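Local structure of V-type ATP synthase alpha chain (Thermoplasma volcanium, 4O1S) at residues G3-G8 with F144-L149; E43-L48 with L69-K74. The protein is an intein of the Hint family, a compact, mostly beta-strand domain carried within the A subunit of a V-type ATPase. One frame throughout, in Å; residues are numbered along the deposited sequence.

How the contacts relate
From the N terminus, G3-G8 runs as an irregular segment holding the short edge strand 6-7, and it waits about 135 residues for its partner. After two short strands the chain forms helix 22-31 and strand 36-40, then turns back on itself in the hairpin of strands 43-58 and 61-75, where contact 2 closes a small loop. Only when strand 143-149 arrives does contact 1 close the large loop, with contact 2 nested inside it. Both belong to one five-stranded antiparallel sheet, and their centres lie 9 Å apart. Strands 143-149 and 61-75 are neighbours there: V146 O lies 2.7 Å from G73 N, and D148 O 2.8 Å from Y71 N, both probable hydrogen bonds.

Contact 1: residues G3-G8 with F144-L149. Unlike the reference sequence in segment 3-8: A5 (reference Cys). With SO4 (sulfate ion), chain F.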
ATOM      1  N   GLY A   3       5.398  -9.557  -6.297  1.00 64.02           N
ATOM      2  CA  GLY A   3       5.175 -10.208  -5.024  1.00 60.34           C
ATOM      3  C   GLY A   3       4.872  -9.188  -3.938  1.00 51.93           C
ATOM      4  O   GLY A   3       4.613  -9.553  -2.801  1.00 48.68           O
ATOM      5  N   LYS A   4       4.906  -7.909  -4.290  1.00 47.30           N
ATOM      6  CA  LYS A   4       4.567  -6.859  -3.350  1.00 47.76           C
ATOM      7  C   LYS A   4       3.057  -6.784  -3.142  1.00 51.70           C
ATOM      8  O   LYS A   4       2.300  -6.677  -4.118  1.00 57.67           O
ATOM      9  CB  LYS A   4       5.092  -5.532  -3.864  1.00 46.76           C
ATOM     10  CG  LYS A   4       6.576  -5.451  -3.740  1.00 57.51           C
ATOM     11  CD  LYS A   4       7.080  -4.109  -4.155  1.00 72.00           C
ATOM     12  CE  LYS A   4       7.583  -4.179  -5.569  1.00 86.22           C
ATOM     13  NZ  LYS A   4       9.009  -3.756  -5.658  1.00 98.24           N
ATOM     14  N   ALA A   5       2.622  -6.840  -1.880  1.00 39.48           N
ATOM     15  CA  ALA A   5       1.202  -6.769  -1.564  1.00 25.82           C
ATOM     16  C   ALA A   5       0.955  -6.342  -0.092  1.00 29.67           C
ATOM     17  O   ALA A   5       1.891  -6.269   0.716  1.00 29.22           O
ATOM     18  CB  ALA A   5       0.519  -8.116  -1.883  1.00 18.12           C
ATOM     19  N   VAL A   6      -0.300  -6.054   0.245  1.00 20.71           N
ATOM     20  CA  VAL A   6      -0.654  -5.623   1.591  1.00 21.99           C
ATOM     21  C   VAL A   6      -1.820  -6.449   2.163  1.00 27.47           C
ATOM     22  O   VAL A   6      -2.545  -7.159   1.435  1.00 23.35           O
ATOM     23  CB  VAL A   6      -1.038  -4.125   1.610  1.00 21.17           C
ATOM     24  CG1 VAL A   6       0.089  -3.271   1.009  1.00 14.54           C
ATOM     25  CG2 VAL A   6      -2.339  -3.912   0.850  1.00 19.51           C
ATOM     26  N   SER A   7      -1.983  -6.370   3.478  1.00 21.35           N
ATOM     27  CA  SER A   7      -3.062  -7.076   4.141  1.00 18.34           C
ATOM     28  C   SER A   7      -4.400  -6.503   3.703  1.00 23.73           C
ATOM     29  O   SER A   7      -4.489  -5.347   3.274  1.00 30.95           O
ATOM     30  CB  SER A   7      -2.914  -6.967   5.654  1.00 24.94           C
ATOM     31  OG  SER A   7      -4.190  -6.934   6.266  1.00 39.63           O
ATOM     32  N   GLY A   8      -5.447  -7.306   3.820  1.00 19.31           N
ATOM     33  CA  GLY A   8      -6.739  -6.903   3.306  1.00 21.62           C
ATOM     34  C   GLY A   8      -7.353  -5.825   4.167  1.00 27.81           C
ATOM     35  O   GLY A   8      -8.357  -5.204   3.795  1.00 33.19           O
ATOM     36  N   PHE A 144      -2.265 -15.892   4.541  1.00 30.46           N
ATOM     37  CA  PHE A 144      -2.878 -14.597   4.394  1.00 34.24           C
ATOM     38  C   PHE A 144      -3.323 -14.311   2.980  1.00 33.67           C
ATOM     39  O   PHE A 144      -2.626 -14.617   1.997  1.00 27.54           O
ATOM     40  CB  PHE A 144      -1.943 -13.508   4.869  1.00 27.31           C
ATOM     41  CG  PHE A 144      -1.294 -13.804   6.183  1.00 24.07           C
ATOM     42  CD1 PHE A 144      -1.993 -13.631   7.366  1.00 16.65           C
ATOM     43  CD2 PHE A 144       0.041 -14.214   6.238  1.00 29.21           C
ATOM     44  CE1 PHE A 144      -1.376 -13.872   8.588  1.00 25.70           C
ATOM     45  CE2 PHE A 144       0.673 -14.468   7.456  1.00 27.05           C
ATOM     46  CZ  PHE A 144      -0.034 -14.302   8.633  1.00 29.85           C
ATOM     47  N   ASP A 145      -4.515 -13.739   2.904  1.00 26.73           N
ATOM     48  CA  ASP A 145      -4.961 -13.075   1.702  1.00 39.07           C
ATOM     49  C   ASP A 145      -4.229 -11.745   1.582  1.00 39.64           C
ATOM     50  O   ASP A 145      -4.200 -10.954   2.533  1.00 37.90           O
ATOM     51  CB  ASP A 145      -6.455 -12.814   1.802  1.00 47.31           C
ATOM     52  CG  ASP A 145      -7.259 -14.054   1.604  1.00 47.14           C
ATOM     53  OD1 ASP A 145      -6.703 -15.027   1.035  1.00 43.37           O
ATOM     54  OD2 ASP A 145      -8.437 -14.035   2.002  1.00 44.31           O
ATOM     55  N   VAL A 146      -3.621 -11.489   0.432  1.00 35.76           N
ATOM     56  CA  VAL A 146      -2.976 -10.198   0.251  1.00 41.88           C
ATOM     57  C   VAL A 146      -3.488  -9.527  -1.019  1.00 38.11           C
ATOM     58  O   VAL A 146      -4.014 -10.191  -1.915  1.00 29.58           O
ATOM     59  CB  VAL A 146      -1.415 -10.275   0.308  1.00 28.44           C
ATOM     60  CG1 VAL A 146      -0.968 -10.763   1.652  1.00 24.18           C
ATOM     61  CG2 VAL A 146      -0.869 -11.183  -0.766  1.00 27.25           C
ATOM     62  N   TYR A 147      -3.341  -8.207  -1.066  1.00 38.27           N
ATOM     63  CA  TYR A 147      -3.955  -7.377  -2.097  1.00 32.54           C
ATOM     64  C   TYR A 147      -2.982  -6.298  -2.563  1.00 37.84           C
ATOM     65  O   TYR A 147      -2.093  -5.868  -1.822  1.00 35.31           O
ATOM     66  CB  TYR A 147      -5.218  -6.708  -1.546  1.00 25.53           C
ATOM     67  CG  TYR A 147      -6.298  -7.675  -1.101  1.00 29.08           C
ATOM     68  CD1 TYR A 147      -7.323  -8.030  -1.970  1.00 29.39           C
ATOM     69  CD2 TYR A 147      -6.295  -8.241   0.180  1.00 22.10           C
ATOM     70  CE1 TYR A 147      -8.319  -8.903  -1.591  1.00 29.42           C
ATOM     71  CE2 TYR A 147      -7.299  -9.127   0.575  1.00 23.61           C
ATOM     72  CZ  TYR A 147      -8.311  -9.459  -0.325  1.00 31.66           C
ATOM     73  OH  TYR A 147      -9.336 -10.339  -0.001  1.00 28.27           O
ATOM     74  N   ASP A 148      -3.166  -5.863  -3.801  1.00 44.73           N
ATOM     75  CA  ASP A 148      -2.375  -4.794  -4.390  1.00 43.01           C
ATOM     76  C   ASP A 148      -3.273  -4.082  -5.382  1.00 37.43           C
ATOM     77  O   ASP A 148      -4.230  -4.655  -5.894  1.00 34.53           O
ATOM     78  CB  ASP A 148      -1.149  -5.374  -5.106  1.00 47.27           C
ATOM     79  CG  ASP A 148      -0.123  -4.304  -5.515  1.00 56.51           C
ATOM     80  OD1 ASP A 148      -0.282  -3.132  -5.098  1.00 47.50           O
ATOM     81  OD2 ASP A 148       0.858  -4.651  -6.238  1.00 60.70           O
ATOM     82  N   LEU A 149      -2.982  -2.822  -5.642  1.00 42.10           N
ATOM     83  CA  LEU A 149      -3.607  -2.138  -6.754  1.00 47.53           C
ATOM     84  C   LEU A 149      -2.516  -1.497  -7.589  1.00 54.55           C
ATOM     85  O   LEU A 149      -1.384  -1.386  -7.129  1.00 64.98           O
ATOM     86  CB  LEU A 149      -4.603  -1.107  -6.245  1.00 41.56           C
ATOM     87  CG  LEU A 149      -4.167  -0.165  -5.135  1.00 34.42           C
ATOM     88  CD1 LEU A 149      -3.202   0.867  -5.675  1.00 39.62           C
ATOM     89  CD2 LEU A 149      -5.381   0.524  -4.553  1.00 26.06           C
TER
HETATM   90  S   SO4 F 204      -4.768 -10.636   8.601  1.00 84.74           S
HETATM   91  O1  SO4 F 204      -4.213  -9.272   8.590  1.00 75.12           O
HETATM   92  O2  SO4 F 204      -4.945 -11.137   7.232  1.00 86.50           O
HETATM   93  O3  SO4 F 204      -3.855 -11.523   9.330  1.00 88.19           O
HETATM   94  O4  SO4 F 204      -6.079 -10.651   9.260  1.00 87.74           O
HETATM   95  O   HOH W   1      -5.371 -10.103   4.637  1.00 42.13           O
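The Y147 ring meets G8 obliquely, CD2 lying 3.4 Å from G8 CA, while V6 O stands at the ring's edge, near its plane. With CG anti to the carbonyl carbon (chi1 -61°), the ring is laid beside the backbone N, which lets CD2 reach G8. The Y147 and V6 side chains share one face of the sheet; I22 and K23 of helix 22-31 touch the Y147 side chain too, and Y26 packs against its ring edge-to-face. The other ring, that of F144, has sulfate O3 obliquely placed 3.4 Å from CD1. The same ion accepts a long hydrogen bond from S7 OG, which also bonds E9 N, and it is held by R80. A water joins the segments by accepting from G8 N and donating to D145 O and to sulfate O2.

In this Hint fold the N-terminal segment is built in as a short edge strand on strand 143-149. V6 and Y147 form an antiparallel hydrogen-bonded pair: V6 N donates a hydrogen bond to Y147 O at 2.7 Å (164°), and Y147 N reaches V6 O at 2.8 Å, each donor in the carbonyl plane. On the other side of the strand, A5 CB rests 3.5 Å from V146 CG2; this alanine occupies a position where the reference sequence has cysteine, probably the intein's first residue. D148 OD1 makes a weak hydrogen bond to N169, near the chain's end.

Contact 2: residues E43-L48 with L69-K74; sequences EEIIHL and LLYKGK
E44 O is approached by three groups of the facing strand: K72 N donates to it at 2.9 Å (166°), tilted 19° from the carbonyl plane, the CA-H of Y71 points at it with CA 3.4 Å away, and Y71 CD1 comes obliquely to 3.5 Å. This is the register of an antiparallel beta hairpin, built by strands 43-58 and 61-75 of the intein's Hint fold. Hydrogen-bonded pairs E44-K72 and I46-L70 are interleaved with the non-hydrogen-bonded pairs I45-Y71 and H47-L69. At the second bonded pair, I46 N donates to L70 O at 2.8 Å, while L70 N returns a bond to I46 O within the carbonyl plane.

The two faces of the hairpin are furnished differently. E44, I46, L70 and K72 share the face covered by helix 22-31. There I46 CD1 lies 4.3 Å from L70 CD1, the two methyls meeting side by side rather than end on, and L48 comes across L70 at about a right angle. E44 OE1 forms a salt bridge with R30 and a hydrogen bond with the hydroxyl of Y26, both on helix 22-31, so the helix, and not K72 NZ, is its close partner.

On the other face Y71, I45, L69 and H47 line up. The Y71 ring, its CG anti to the backbone N (chi1 163°), reaches over to E43, whose CG lies in the ring plane at its edge; the E43 carboxylate stands almost perpendicular to that ring. G73 N lies over one face of the ring, offset toward the rim. Further along, L69 lies obliquely across both I45 and H47: one methyl, CD1, is 4.1 Å from I45 CG2, and the other, CD2, rests 3.6 Å from H47 CB.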
ATOM      1  N   GLU A  43      -3.578 -16.616  -7.705  1.00 45.55           N
ATOM      2  CA  GLU A  43      -3.645 -15.192  -7.951  1.00 43.37           C
ATOM      3  C   GLU A  43      -4.898 -14.827  -8.716  1.00 41.25           C
ATOM      4  O   GLU A  43      -5.452 -15.636  -9.459  1.00 34.57           O
ATOM      5  CB  GLU A  43      -2.448 -14.738  -8.744  1.00 48.93           C
ATOM      6  CG  GLU A  43      -1.157 -15.005  -8.066  1.00 66.84           C
ATOM      7  CD  GLU A  43       0.005 -14.603  -8.932  1.00 83.56           C
ATOM      8  OE1 GLU A  43      -0.055 -14.865 -10.151  1.00 87.65           O
ATOM      9  OE2 GLU A  43       0.968 -14.011  -8.404  1.00 91.85           O
ATOM     10  N   GLU A  44      -5.332 -13.588  -8.536  1.00 37.43           N
ATOM     11  CA  GLU A  44      -6.513 -13.103  -9.221  1.00 29.78           C
ATOM     12  C   GLU A  44      -6.422 -11.605  -9.475  1.00 32.86           C
ATOM     13  O   GLU A  44      -5.894 -10.833  -8.645  1.00 31.34           O
ATOM     14  CB  GLU A  44      -7.762 -13.414  -8.417  1.00 22.98           C
ATOM     15  CG  GLU A  44      -9.016 -13.188  -9.212  1.00 28.91           C
ATOM     16  CD  GLU A  44     -10.266 -13.530  -8.424  1.00 35.65           C
ATOM     17  OE1 GLU A  44     -10.676 -12.720  -7.552  1.00 32.33           O
ATOM     18  OE2 GLU A  44     -10.834 -14.616  -8.685  1.00 33.12           O
ATOM     19  N   ILE A  45      -6.946 -11.195 -10.627  1.00 30.74           N
ATOM     20  CA  ILE A  45      -6.907  -9.794 -11.022  1.00 37.32           C
ATOM     21  C   ILE A  45      -8.274  -9.269 -11.475  1.00 37.41           C
ATOM     22  O   ILE A  45      -9.048  -9.967 -12.161  1.00 40.42           O
ATOM     23  CB  ILE A  45      -5.859  -9.571 -12.121  1.00 42.23           C
ATOM     24  CG1 ILE A  45      -4.466  -9.810 -11.557  1.00 48.36           C
ATOM     25  CG2 ILE A  45      -5.929  -8.164 -12.662  1.00 44.07           C
ATOM     26  CD1 ILE A  45      -3.455 -10.235 -12.602  1.00 51.85           C
ATOM     27  N   ILE A  46      -8.579  -8.041 -11.076  1.00 25.69           N
ATOM     28  CA  ILE A  46      -9.763  -7.414 -11.595  1.00 28.57           C
ATOM     29  C   ILE A  46      -9.327  -6.237 -12.423  1.00 29.65           C
ATOM     30  O   ILE A  46      -8.534  -5.389 -11.990  1.00 30.39           O
ATOM     31  CB  ILE A  46     -10.734  -6.927 -10.507  1.00 26.14           C
ATOM     32  CG1 ILE A  46     -10.923  -7.969  -9.405  1.00 16.68           C
ATOM     33  CG2 ILE A  46     -12.077  -6.538 -11.140  1.00 21.14           C
ATOM     34  CD1 ILE A  46     -11.652  -7.378  -8.208  1.00 18.42           C
ATOM     35  N   HIS A  47      -9.848  -6.197 -13.633  1.00 20.48           N
ATOM     36  CA  HIS A  47      -9.626  -5.058 -14.478  1.00 24.61           C
ATOM     37  C   HIS A  47     -10.866  -4.156 -14.396  1.00 24.75           C
ATOM     38  O   HIS A  47     -11.991  -4.572 -14.672  1.00 32.22           O
ATOM     39  CB  HIS A  47      -9.300  -5.528 -15.902  1.00 35.23           C
ATOM     40  CG  HIS A  47      -8.952  -4.420 -16.842  1.00 42.96           C
ATOM     41  ND1 HIS A  47      -8.414  -3.225 -16.417  1.00 42.94           N
ATOM     42  CD2 HIS A  47      -9.099  -4.311 -18.187  1.00 43.60           C
ATOM     43  CE1 HIS A  47      -8.225  -2.437 -17.461  1.00 46.92           C
ATOM     44  NE2 HIS A  47      -8.634  -3.073 -18.545  1.00 44.64           N
ATOM     45  N   LEU A  48     -10.650  -2.923 -13.984  1.00 18.92           N
ATOM     46  CA  LEU A  48     -11.743  -2.023 -13.676  1.00 32.35           C
ATOM     47  C   LEU A  48     -12.207  -1.250 -14.903  1.00 37.25           C
ATOM     48  O   LEU A  48     -11.423  -0.509 -15.498  1.00 35.30           O
ATOM     49  CB  LEU A  48     -11.292  -1.025 -12.593  1.00 31.20           C
ATOM     50  CG  LEU A  48     -11.430  -1.414 -11.117  1.00 23.35           C
ATOM     51  CD1 LEU A  48     -11.568  -2.914 -10.910  1.00 14.95           C
ATOM     52  CD2 LEU A  48     -10.255  -0.886 -10.380  1.00 15.51           C
ATOM     53  N   LEU A  69      -6.264  -1.796 -12.231  1.00 42.00           N
ATOM     54  CA  LEU A  69      -6.185  -3.206 -11.850  1.00 38.38           C
ATOM     55  C   LEU A  69      -6.135  -3.376 -10.342  1.00 36.10           C
ATOM     56  O   LEU A  69      -5.462  -2.610  -9.650  1.00 34.44           O
ATOM     57  CB  LEU A  69      -4.936  -3.854 -12.421  1.00 37.20           C
ATOM     58  CG  LEU A  69      -4.856  -4.030 -13.924  1.00 44.94           C
ATOM     59  CD1 LEU A  69      -3.794  -5.045 -14.209  1.00 45.65           C
ATOM     60  CD2 LEU A  69      -6.174  -4.490 -14.474  1.00 47.27           C
ATOM     61  N   LEU A  70      -6.838  -4.390  -9.845  1.00 26.57           N
ATOM     62  CA  LEU A  70      -6.708  -4.795  -8.460  1.00 24.86           C
ATOM     63  C   LEU A  70      -6.229  -6.222  -8.490  1.00 29.22           C
ATOM     64  O   LEU A  70      -6.548  -6.968  -9.419  1.00 19.86           O
ATOM     65  CB  LEU A  70      -8.047  -4.752  -7.721  1.00 27.34           C
ATOM     66  CG  LEU A  70      -8.817  -3.439  -7.731  1.00 31.62           C
ATOM     67  CD1 LEU A  70     -10.089  -3.596  -6.928  1.00 34.00           C
ATOM     68  CD2 LEU A  70      -7.963  -2.308  -7.199  1.00 29.98           C
ATOM     69  N   TYR A  71      -5.479  -6.589  -7.456  1.00 36.30           N
ATOM     70  CA  TYR A  71      -4.907  -7.913  -7.325  1.00 37.32           C
ATOM     71  C   TYR A  71      -5.235  -8.500  -5.955  1.00 36.57           C
ATOM     72  O   TYR A  71      -5.296  -7.790  -4.934  1.00 27.87           O
ATOM     73  CB  TYR A  71      -3.387  -7.845  -7.549  1.00 40.84           C
ATOM     74  CG  TYR A  71      -2.601  -9.049  -7.043  1.00 53.50           C
ATOM     75  CD1 TYR A  71      -2.519 -10.222  -7.791  1.00 60.00           C
ATOM     76  CD2 TYR A  71      -1.921  -9.008  -5.825  1.00 52.85           C
ATOM     77  CE1 TYR A  71      -1.792 -11.321  -7.333  1.00 59.24           C
ATOM     78  CE2 TYR A  71      -1.193 -10.105  -5.361  1.00 47.90           C
ATOM     79  CZ  TYR A  71      -1.136 -11.249  -6.119  1.00 54.17           C
ATOM     80  OH  TYR A  71      -0.415 -12.327  -5.667  1.00 60.72           O
ATOM     81  N   LYS A  72      -5.468  -9.808  -5.944  1.00 36.61           N
ATOM     82  CA  LYS A  72      -5.616 -10.547  -4.704  1.00 27.80           C
ATOM     83  C   LYS A  72      -4.829 -11.831  -4.815  1.00 37.23           C
ATOM     84  O   LYS A  72      -4.995 -12.591  -5.772  1.00 50.17           O
ATOM     85  CB  LYS A  72      -7.083 -10.855  -4.434  1.00 25.07           C
ATOM     86  CG  LYS A  72      -7.303 -11.770  -3.252  1.00 25.96           C
ATOM     87  CD  LYS A  72      -8.774 -12.083  -3.024  1.00 28.41           C
ATOM     88  CE  LYS A  72      -8.933 -13.439  -2.362  1.00 42.29           C
ATOM     89  NZ  LYS A  72     -10.356 -13.645  -1.994  1.00 57.20           N
ATOM     90  N   GLY A  73      -3.968 -12.080  -3.839  1.00 39.00           N
ATOM     91  CA  GLY A  73      -3.165 -13.287  -3.843  1.00 32.69           C
ATOM     92  C   GLY A  73      -3.059 -13.918  -2.471  1.00 32.76           C
ATOM     93  O   GLY A  73      -3.922 -13.732  -1.607  1.00 33.41           O
ATOM     94  N   LYS A  74      -1.983 -14.676  -2.280  1.00 37.55           N
ATOM     95  CA  LYS A  74      -1.704 -15.339  -1.006  1.00 30.26           C
ATOM     96  C   LYS A  74      -0.280 -15.037  -0.583  1.00 30.17           C
ATOM     97  O   LYS A  74       0.635 -15.008  -1.404  1.00 31.15           O
ATOM     98  CB  LYS A  74      -1.880 -16.863  -1.122  1.00 20.90           C
ATOM     99  CG  LYS A  74      -3.352 -17.369  -1.146  1.00 21.49           C
ATOM    100  CD  LYS A  74      -4.091 -17.009   0.130  1.00 27.83           C
ATOM    101  CE  LYS A  74      -4.990 -18.128   0.596  1.00 36.84           C
ATOM    102  NZ  LYS A  74      -5.720 -17.672   1.820  1.00 49.80           N
TER